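Side-chain contact in putative PII-like nitrogen regulatory protein (Shewanella baltica, PDB 3CE8), which is of unknown function but is probably a PII-like protein and may have a regulatory role: residues 24-29 and 95-100. Numbering follows the deposited sequence.
Sequences QLLVLI and TALALV
Leu-97 of helix 90-100 faces Leu-28 of strand 23-31 with their CA atoms 9.6 Å apart, so the backbones stay well separated and side chains alone bridge the gap. The contact is small and wholly apolar. Leu-97 CD1 makes the closest approach to both leucines of the strand. It meets Leu-26 CD2 at 3.6 Å, where the two side chains reach toward each other tip to tip. The same methyl also lies 4.1 Å from Leu-28 CD2, and here the side chains cross at a slant. Leu-26 and Leu-28, two apart on the strand, project from the same face of the sheet. In both, CG is anti to the backbone N (chi1 172° and 173°) and chi2 is nearly the same, which sends a CD2 methyl toward Leu-97 each time. All three leucines are buried. Ile-38 of helix 35-42 packs on both Leu-28 and Leu-97, and Leu-119 of the second subunit touches the same pair. Leu-26 also packs on Leu-93 and Leu-94, earlier in helix 90-100. The beta-alpha-beta-beta-alpha-beta order and strand order 2-3-1-4 make this the helix-on-sheet packing of a ferredoxin-like fold, consistent with a PII-like protein.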
ATOM      1  N   GLN A  24      13.050   3.118  -2.989  1.00 23.64           N
ATOM      2  CA  GLN A  24      12.292   2.035  -2.395  1.00 23.08           C
ATOM      3  C   GLN A  24      11.369   2.615  -1.328  1.00 21.99           C
ATOM      4  O   GLN A  24      11.584   3.717  -0.853  1.00 21.08           O
ATOM      5  CB  GLN A  24      13.237   0.958  -1.866  1.00 23.65           C
ATOM      6  CG  GLN A  24      14.227   1.465  -0.870  1.00 26.80           C
ATOM      7  CD  GLN A  24      15.169   0.382  -0.375  1.00 31.01           C
ATOM      8  OE1 GLN A  24      15.490  -0.562  -1.117  1.00 21.90           O
ATOM      9  NE2 GLN A  24      15.634   0.523   0.900  1.00 26.52           N
ATOM     10  N   LEU A  25      10.322   1.878  -1.011  1.00 20.78           N
ATOM     11  CA  LEU A  25       9.308   2.339  -0.070  1.00 21.00           C
ATOM     12  C   LEU A  25       9.401   1.675   1.298  1.00 20.45           C
ATOM     13  O   LEU A  25       9.328   0.479   1.396  1.00 24.40           O
ATOM     14  CB  LEU A  25       7.916   2.064  -0.681  1.00 21.16           C
ATOM     15  CG  LEU A  25       6.701   2.670   0.011  1.00 18.98           C
ATOM     16  CD1 LEU A  25       6.769   4.186  -0.164  1.00 15.42           C
ATOM     17  CD2 LEU A  25       5.366   2.059  -0.513  1.00 16.88           C
ATOM     18  N   LEU A  26       9.597   2.452   2.343  1.00 19.70           N
ATOM     19  CA  LEU A  26       9.545   1.898   3.699  1.00 20.81           C
ATOM     20  C   LEU A  26       8.146   2.029   4.216  1.00 20.97           C
ATOM     21  O   LEU A  26       7.556   3.102   4.162  1.00 21.91           O
ATOM     22  CB  LEU A  26      10.477   2.633   4.669  1.00 21.84           C
ATOM     23  CG  LEU A  26      10.371   2.255   6.149  1.00 21.42           C
ATOM     24  CD1 LEU A  26      10.840   0.831   6.436  1.00 15.43           C
ATOM     25  CD2 LEU A  26      11.232   3.246   6.878  1.00 21.64           C
ATOM     26  N   VAL A  27       7.596   0.902   4.632  1.00 21.20           N
ATOM     27  CA  VAL A  27       6.265   0.866   5.264  1.00 21.05           C
ATOM     28  C   VAL A  27       6.493   0.449   6.694  1.00 21.63           C
ATOM     29  O   VAL A  27       7.161  -0.551   6.995  1.00 20.77           O
ATOM     30  CB  VAL A  27       5.274  -0.110   4.617  1.00 20.40           C
ATOM     31  CG1 VAL A  27       3.965  -0.090   5.413  1.00 13.26           C
ATOM     32  CG2 VAL A  27       5.060   0.259   3.146  1.00 17.37           C
ATOM     33  N   LEU A  28       5.932   1.265   7.566  1.00 22.92           N
ATOM     34  CA  LEU A  28       6.134   1.167   9.026  1.00 22.32           C
ATOM     35  C   LEU A  28       4.807   1.251   9.762  1.00 21.50           C
ATOM     36  O   LEU A  28       4.043   2.185   9.553  1.00 21.57           O
ATOM     37  CB  LEU A  28       7.065   2.325   9.433  1.00 21.68           C
ATOM     38  CG  LEU A  28       7.340   2.591  10.905  1.00 27.92           C
ATOM     39  CD1 LEU A  28       8.150   1.469  11.556  1.00 31.88           C
ATOM     40  CD2 LEU A  28       8.072   3.915  10.990  1.00 29.61           C
ATOM     41  N   ILE A  29       4.523   0.230  10.570  1.00 21.15           N
ATOM     42  CA  ILE A  29       3.278   0.158  11.351  1.00 20.87           C
ATOM     43  C   ILE A  29       3.624   0.532  12.779  1.00 22.33           C
ATOM     44  O   ILE A  29       4.111  -0.286  13.553  1.00 22.99           O
ATOM     45  CB  ILE A  29       2.611  -1.239  11.279  1.00 20.96           C
ATOM     46  CG1 ILE A  29       2.439  -1.658   9.817  1.00 21.08           C
ATOM     47  CG2 ILE A  29       1.279  -1.251  11.978  1.00 13.39           C
ATOM     48  CD1 ILE A  29       1.825  -0.579   8.969  1.00 25.23           C
ATOM     49  N   THR A  95      17.952   3.224  11.200  1.00 18.80           N
ATOM     50  CA  THR A  95      18.654   3.447  12.476  1.00 17.11           C
ATOM     51  C   THR A  95      18.057   4.682  13.178  1.00 17.05           C
ATOM     52  O   THR A  95      17.947   4.726  14.394  1.00 19.06           O
ATOM     53  CB  THR A  95      20.179   3.626  12.299  1.00 16.68           C
ATOM     54  OG1 THR A  95      20.418   4.639  11.328  1.00 15.42           O
ATOM     55  CG2 THR A  95      20.828   2.363  11.835  1.00 13.37           C
ATOM     56  N   ALA A  96      17.646   5.662  12.383  1.00 17.10           N
ATOM     57  CA  ALA A  96      17.048   6.921  12.910  1.00 16.60           C
ATOM     58  C   ALA A  96      15.702   6.615  13.534  1.00 16.84           C
ATOM     59  O   ALA A  96      15.339   7.112  14.607  1.00 18.86           O
ATOM     60  CB  ALA A  96      16.889   7.954  11.811  1.00 14.78           C
ATOM     61  N   LEU A  97      14.943   5.780  12.835  1.00 17.77           N
ATOM     62  CA  LEU A  97      13.597   5.380  13.320  1.00 16.22           C
ATOM     63  C   LEU A  97      13.720   4.406  14.493  1.00 14.43           C
ATOM     64  O   LEU A  97      12.955   4.457  15.443  1.00 14.22           O
ATOM     65  CB  LEU A  97      12.772   4.782  12.207  1.00 15.31           C
ATOM     66  CG  LEU A  97      12.377   5.786  11.117  1.00 17.13           C
ATOM     67  CD1 LEU A  97      11.890   5.000   9.933  1.00 13.54           C
ATOM     68  CD2 LEU A  97      11.342   6.819  11.593  1.00 14.37           C
ATOM     69  N   ALA A  98      14.766   3.603  14.456  1.00 13.31           N
ATOM     70  CA  ALA A  98      14.979   2.592  15.487  1.00 14.64           C
ATOM     71  C   ALA A  98      15.130   3.263  16.825  1.00 17.72           C
ATOM     72  O   ALA A  98      14.898   2.642  17.882  1.00 19.58           O
ATOM     73  CB  ALA A  98      16.186   1.742  15.188  1.00 13.05           C
ATOM     74  N   LEU A  99      15.476   4.549  16.780  1.00 18.44           N
ATOM     75  CA  LEU A  99      15.693   5.310  18.020  1.00 18.71           C
ATOM     76  C   LEU A  99      14.384   5.678  18.656  1.00 19.80           C
ATOM     77  O   LEU A  99      14.245   5.625  19.883  1.00 18.79           O
ATOM     78  CB  LEU A  99      16.452   6.620  17.789  1.00 18.52           C
ATOM     79  CG  LEU A  99      17.960   6.744  17.856  1.00 16.70           C
ATOM     80  CD1 LEU A  99      18.332   8.110  17.257  1.00 15.40           C
ATOM     81  CD2 LEU A  99      18.422   6.621  19.269  1.00 10.59           C
ATOM     82  N   VAL A 100      13.433   6.074  17.812  1.00 21.76           N
ATOM     83  CA  VAL A 100      12.132   6.577  18.317  1.00 23.28           C
ATOM     84  C   VAL A 100      11.296   5.430  18.854  1.00 23.11           C
ATOM     85  O   VAL A 100      10.392   5.628  19.676  1.00 23.59           O
ATOM     86  CB  VAL A 100      11.332   7.384  17.264  1.00 23.34           C
ATOM     87  CG1 VAL A 100      12.165   8.555  16.742  1.00 25.97           C
ATOM     88  CG2 VAL A 100      10.928   6.518  16.128  1.00 25.57           C
TER